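Local coordinates for protein PilM (Escherichia coli, PDB 3EOI) that is of unknown function but, as a plasmid-encoded member of the PilM family, probably takes part in building or operating a bacterial pilus, at residues M25-D30 / A48-P53; G97-T102 / I109-V114. All blocks are in the same frame, centred on the assembly; numbering follows the deposited sequence.

Interaction 1. Residues M25-D30 / A48-P53; sequences MNAIND and AQLGLP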
loop_
_atom_site.group_PDB
_atom_site.type_symbol
_atom_site.label_atom_id
_atom_site.label_comp_id
_atom_site.label_asym_id
_atom_site.label_seq_id
_atom_site.Cartn_x
_atom_site.Cartn_y
_atom_site.Cartn_z
ATOM N N MET A 25 6.379 -0.112 1.554
ATOM C CA MET A 25 6.490 -1.018 0.408
ATOM C C MET A 25 7.951 -1.495 0.196
ATOM O O MET A 25 8.229 -2.703 0.141
ATOM C CB MET A 25 5.965 -0.331 -0.874
ATOM C CG MET A 25 6.165 -1.200 -2.083
ATOM S SD MET A 25 5.482 -0.456 -3.657
ATOM C CE MET A 25 6.500 0.888 -3.826
ATOM N N ASN A 26 8.882 -0.543 0.037
ATOM C CA ASN A 26 10.313 -0.904 -0.206
ATOM C C ASN A 26 10.871 -1.735 0.940
ATOM O O ASN A 26 11.576 -2.743 0.725
ATOM C CB ASN A 26 11.164 0.344 -0.414
ATOM C CG ASN A 26 11.098 0.843 -1.824
ATOM O OD1 ASN A 26 10.978 0.054 -2.752
ATOM N ND2 ASN A 26 11.142 2.150 -1.991
ATOM N N ALA A 27 10.544 -1.366 2.170
ATOM C CA ALA A 27 11.083 -2.141 3.313
ATOM C C ALA A 27 10.544 -3.575 3.367
ATOM O O ALA A 27 11.299 -4.551 3.649
ATOM C CB ALA A 27 10.806 -1.426 4.607
ATOM N N ILE A 28 9.257 -3.708 3.073
ATOM C CA ILE A 28 8.633 -5.017 3.017
ATOM C C ILE A 28 9.153 -5.868 1.879
ATOM O O ILE A 28 9.521 -7.052 2.072
ATOM C CB ILE A 28 7.109 -4.797 2.830
ATOM C CG1 ILE A 28 6.570 -4.281 4.152
ATOM C CG2 ILE A 28 6.430 -6.103 2.499
ATOM C CD1 ILE A 28 5.123 -3.767 4.097
ATOM N N ASN A 29 9.250 -5.229 0.716
ATOM C CA ASN A 29 9.753 -5.876 -0.489
ATOM C C ASN A 29 11.191 -6.357 -0.283
ATOM O O ASN A 29 11.541 -7.500 -0.603
ATOM C CB ASN A 29 9.702 -4.889 -1.668
ATOM C CG ASN A 29 9.729 -5.565 -2.997
ATOM O OD1 ASN A 29 9.155 -6.621 -3.181
ATOM N ND2 ASN A 29 10.402 -4.938 -3.940
ATOM N N ASP A 30 12.037 -5.473 0.252
ATOM C CA ASP A 30 13.411 -5.842 0.460
ATOM C C ASP A 30 13.530 -7.001 1.434
ATOM O O ASP A 30 14.294 -7.938 1.181
ATOM C CB ASP A 30 14.184 -4.631 0.949
ATOM C CG ASP A 30 14.301 -3.532 -0.140
ATOM O OD1 ASP A 30 13.837 -3.754 -1.301
ATOM O OD2 ASP A 30 14.858 -2.454 0.128
ATOM N N ALA A 48 10.694 -4.149 13.914
ATOM C CA ALA A 48 12.120 -4.446 13.880
ATOM C C ALA A 48 12.573 -4.917 12.496
ATOM O O ALA A 48 13.597 -4.461 11.999
ATOM C CB ALA A 48 12.506 -5.467 14.939
ATOM N N GLN A 49 11.822 -5.833 11.870
ATOM C CA GLN A 49 12.198 -6.305 10.519
ATOM C C GLN A 49 12.205 -5.204 9.479
ATOM O O GLN A 49 13.087 -5.163 8.611
ATOM C CB GLN A 49 11.318 -7.471 10.082
ATOM C CG GLN A 49 11.516 -8.674 10.983
ATOM C CD GLN A 49 10.455 -9.747 10.832
ATOM O OE1 GLN A 49 9.284 -9.460 10.591
ATOM N NE2 GLN A 49 10.859 -10.999 11.001
ATOM N N LEU A 50 11.250 -4.295 9.557
ATOM C CA LEU A 50 11.171 -3.189 8.601
ATOM C C LEU A 50 12.115 -2.011 8.922
ATOM O O LEU A 50 12.402 -1.155 8.067
ATOM C CB LEU A 50 9.740 -2.682 8.556
ATOM C CG LEU A 50 8.750 -3.771 8.166
ATOM C CD1 LEU A 50 7.441 -3.174 7.918
ATOM C CD2 LEU A 50 9.178 -4.574 6.910
ATOM N N GLY A 51 12.564 -1.944 10.170
ATOM C CA GLY A 51 13.297 -0.758 10.614
ATOM C C GLY A 51 12.482 0.520 10.637
ATOM O O GLY A 51 13.027 1.626 10.543
ATOM N N LEU A 52 11.164 0.394 10.785
ATOM C CA LEU A 52 10.289 1.534 10.747
ATOM C C LEU A 52 9.316 1.367 11.918
ATOM O O LEU A 52 8.959 0.231 12.265
ATOM C CB LEU A 52 9.536 1.542 9.415
ATOM C CG LEU A 52 10.392 1.793 8.164
ATOM C CD1 LEU A 52 9.642 1.372 6.871
ATOM C CD2 LEU A 52 10.858 3.254 8.143
ATOM N N PRO A 53 8.919 2.475 12.567
ATOM C CA PRO A 53 7.976 2.234 13.637
ATOM C C PRO A 53 6.617 2.015 13.042
ATOM O O PRO A 53 6.484 1.968 11.822
ATOM C CB PRO A 53 7.980 3.553 14.428
ATOM C CG PRO A 53 8.314 4.568 13.441
ATOM C CD PRO A 53 9.192 3.919 12.379
#

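Interaction 2. Residues G97-T102 / I109-V114; sequences GRLLDT and ITLPAV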
loop_
_atom_site.group_PDB
_atom_site.type_symbol
_atom_site.label_atom_id
_atom_site.label_comp_id
_atom_site.label_asym_id
_atom_site.label_seq_id
_atom_site.Cartn_x
_atom_site.Cartn_y
_atom_site.Cartn_z
ATOM N N GLY A 97 -14.966 -5.180 -3.356
ATOM C CA GLY A 97 -14.332 -6.440 -3.026
ATOM C C GLY A 97 -13.493 -7.071 -4.120
ATOM O O GLY A 97 -13.033 -8.205 -3.947
ATOM N N ARG A 98 -13.296 -6.355 -5.229
ATOM C CA ARG A 98 -12.562 -6.874 -6.388
ATOM C C ARG A 98 -11.258 -6.132 -6.649
ATOM O O ARG A 98 -11.202 -4.887 -6.546
ATOM C CB ARG A 98 -13.404 -6.749 -7.669
ATOM C CG ARG A 98 -14.658 -7.625 -7.714
ATOM C CD ARG A 98 -14.329 -9.104 -7.530
ATOM N NE ARG A 98 -14.699 -9.554 -6.199
ATOM C CZ ARG A 98 -15.945 -9.846 -5.843
ATOM N NH1 ARG A 98 -16.199 -10.237 -4.595
ATOM N NH2 ARG A 98 -16.933 -9.731 -6.732
ATOM N N LEU A 99 -10.243 -6.902 -7.045
ATOM C CA LEU A 99 -8.978 -6.321 -7.463
ATOM C C LEU A 99 -9.089 -5.889 -8.896
ATOM O O LEU A 99 -9.412 -6.705 -9.777
ATOM C CB LEU A 99 -7.818 -7.360 -7.294
ATOM C CG LEU A 99 -6.421 -6.759 -7.637
ATOM C CD1 LEU A 99 -6.089 -5.673 -6.575
ATOM C CD2 LEU A 99 -5.296 -7.851 -7.670
ATOM N N LEU A 100 -8.797 -4.609 -9.124
ATOM C CA LEU A 100 -8.850 -3.968 -10.464
ATOM C C LEU A 100 -7.489 -3.424 -10.861
ATOM O O LEU A 100 -6.733 -2.849 -10.067
ATOM C CB LEU A 100 -9.850 -2.793 -10.505
ATOM C CG LEU A 100 -11.292 -3.098 -10.015
ATOM C CD1 LEU A 100 -12.153 -1.813 -10.286
ATOM C CD2 LEU A 100 -11.871 -4.301 -10.732
ATOM N N ASP A 101 -7.155 -3.578 -12.126
ATOM C CA ASP A 101 -5.894 -2.969 -12.566
ATOM C C ASP A 101 -6.057 -1.454 -12.732
ATOM O O ASP A 101 -7.132 -0.911 -12.489
ATOM C CB ASP A 101 -5.333 -3.692 -13.780
ATOM C CG ASP A 101 -6.168 -3.497 -15.028
ATOM O OD1 ASP A 101 -7.034 -2.568 -15.003
ATOM O OD2 ASP A 101 -5.951 -4.302 -16.003
ATOM N N THR A 102 -5.007 -0.745 -13.096
ATOM C CA THR A 102 -5.145 0.725 -13.082
ATOM C C THR A 102 -6.074 1.202 -14.186
ATOM O O THR A 102 -6.525 2.357 -14.145
ATOM C CB THR A 102 -3.819 1.440 -13.199
ATOM O OG1 THR A 102 -3.132 0.951 -14.358
ATOM C CG2 THR A 102 -3.000 1.167 -11.937
ATOM N N ILE A 109 -8.235 -12.749 -9.056
ATOM C CA ILE A 109 -7.558 -13.337 -7.888
ATOM C C ILE A 109 -8.562 -13.151 -6.783
ATOM O O ILE A 109 -9.239 -12.108 -6.751
ATOM C CB ILE A 109 -6.305 -12.453 -7.479
ATOM C CG1 ILE A 109 -5.038 -13.113 -7.914
ATOM C CG2 ILE A 109 -6.239 -12.201 -5.980
ATOM C CD1 ILE A 109 -5.266 -13.732 -9.138
ATOM N N THR A 110 -8.658 -14.084 -5.862
ATOM C CA THR A 110 -9.469 -13.838 -4.673
ATOM C C THR A 110 -8.703 -13.046 -3.611
ATOM O O THR A 110 -7.686 -13.507 -3.116
ATOM C CB THR A 110 -9.948 -15.163 -4.019
ATOM O OG1 THR A 110 -10.521 -16.009 -5.029
ATOM C CG2 THR A 110 -10.977 -14.897 -2.902
ATOM N N LEU A 111 -9.209 -11.864 -3.267
ATOM C CA LEU A 111 -8.548 -10.996 -2.320
ATOM C C LEU A 111 -8.808 -11.442 -0.892
ATOM O O LEU A 111 -9.896 -11.917 -0.553
ATOM C CB LEU A 111 -9.087 -9.572 -2.470
ATOM C CG LEU A 111 -8.595 -8.755 -3.622
ATOM C CD1 LEU A 111 -9.280 -7.420 -3.476
ATOM C CD2 LEU A 111 -7.087 -8.560 -3.484
ATOM N N PRO A 112 -7.820 -11.214 -0.004
ATOM C CA PRO A 112 -8.141 -11.465 1.401
ATOM C C PRO A 112 -9.332 -10.585 1.824
ATOM O O PRO A 112 -9.401 -9.433 1.473
ATOM C CB PRO A 112 -6.870 -10.996 2.138
ATOM C CG PRO A 112 -5.767 -11.163 1.157
ATOM C CD PRO A 112 -6.391 -10.929 -0.235
ATOM N N ALA A 113 -10.225 -11.118 2.642
ATOM C CA ALA A 113 -11.431 -10.405 3.025
ATOM C C ALA A 113 -11.149 -9.225 3.937
ATOM O O ALA A 113 -12.031 -8.404 4.183
ATOM C CB ALA A 113 -12.404 -11.346 3.732
ATOM N N VAL A 114 -9.947 -9.136 4.475
ATOM C CA VAL A 114 -9.638 -8.010 5.353
ATOM C C VAL A 114 -9.059 -6.776 4.646
ATOM O O VAL A 114 -8.718 -5.798 5.312
ATOM C CB VAL A 114 -8.736 -8.446 6.519
ATOM C CG1 VAL A 114 -9.433 -9.539 7.259
ATOM C CG2 VAL A 114 -7.390 -8.912 6.000
#

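Interaction 1. Residues M25-D30 / A48-P53
Ala-27, Ile-28, Leu-50 and Leu-52 make a small apolar helix-helix packing, in which the short helix 47-50 and the turn that ends it sit on the long helix 10-34. The CB of Ala-27 is at the centre. It lies 3.8 Å from Leu-52 CD1 and also 3.8 Å from the carbonyl O of Leu-50, so one methyl meets both a side chain and the backbone of the turn. With so small a side chain on the long helix, the two backbones come close: Ala-27 CA and Leu-50 CA are 5.4 Å apart.

The second half of the contact is Ile-28 against Leu-50, whose side chains meet at an angle. Here the ethyl branch of Ile-28 does the touching, with CG1 3.8 Å from Leu-50 CD2 and 4.0 Å from Leu-50 CD1, so that it faces both methyls of the fork. A chi1 of -72° swings that branch over toward Leu-50 and turns CG2 away from it. No hydrogen bond joins the segments.

Gly-51 sets up the turn: with positive phi (65°) it leaves the helix right after Leu-50, and the chain then brings Leu-52 back with its CA-CB bond directed at the long helix. Leu-52 also packs on Arg-23 and Tyr-24, whose OH hydrogen-bonds to Pro-53 O. On the sheet side of the helix, Ile-28 reaches Val-67 and Val-69 of strand 66-72. Leu-50 CD2, besides touching Ile-28, comes within 3.9 Å of the backbone O of Ala-27.

Interaction 2. Residues G97-T102 / I109-V114
Leu-111 and Leu-99 carry the apolar part of this contact, in which an irregular loop folds back over the edge strand 98-100 of the antiparallel sheet. The stem of one leucine meets the branch point of the other: Leu-99 CB is 4.0 Å from Leu-111 CG and 4.1 Å from Leu-111 CD2. Both CA-CB bonds point toward the opposite segment. In Leu-99, CG is anti to the backbone N (chi1 -176°), which carries the fork onward past Leu-111 and makes CB the atom that touches.

The other methyl of Leu-111 is spent on backbone. Its CD1 continues the line of the side chain outward (chi2 -179°) and comes to rest over the face of the peptide between Arg-98 and Leu-99, nearly straight above the amide N of Leu-99 at 3.7 Å. Nearby, Leu-111 CD1 is also 3.9 Å from the carbonyl O of Gly-97, so a single leucine spans the beginning of the strand. The loop backbone stays further off, with Leu-99 CA and Leu-111 CA 7.0 Å apart.

Polar bonding runs within the strand segment or to other parts of the chain, and none crosses between these two segments. Arg-98, whose CA-CB bond points away from the loop, bends its side chain back so that NE makes a weak bond to Gly-97 O (3.1 Å, angle 134°).

Leu-99 bonds through its backbone to Ile-107, while Gly-97 N is held by Asp-117 OD1. Leu-99 packs on Ala-92, and Leu-111 lies on Val-94 of strand 92-95 and Phe-68 of strand 66-72; beyond it Pro-112 follows the sheet outward to Leu-61 and Ser-63 of strand 59-63.

In the fold
The two contacts lie on opposite sides of the chain's centre, about 23 Å apart between centres, and hold different elements. Interaction 1 adds a short helix and turn to the long helix 10-34; interaction 2 lays a loop against edge strand 98-100. Both are partly buried and apolar, without a hydrogen bond across; each has one buried residue among those that touch, but interaction 2 also includes an exposed one, Arg-98. In interaction 1 a small alanine lets two backbones approach; in interaction 2 a leucine bridges a wider backbone separation and ends on a peptide face. Strand 66-72 meets both, through Val-67 and Val-69, then Arg-66 and Phe-68, consistent with its two faces.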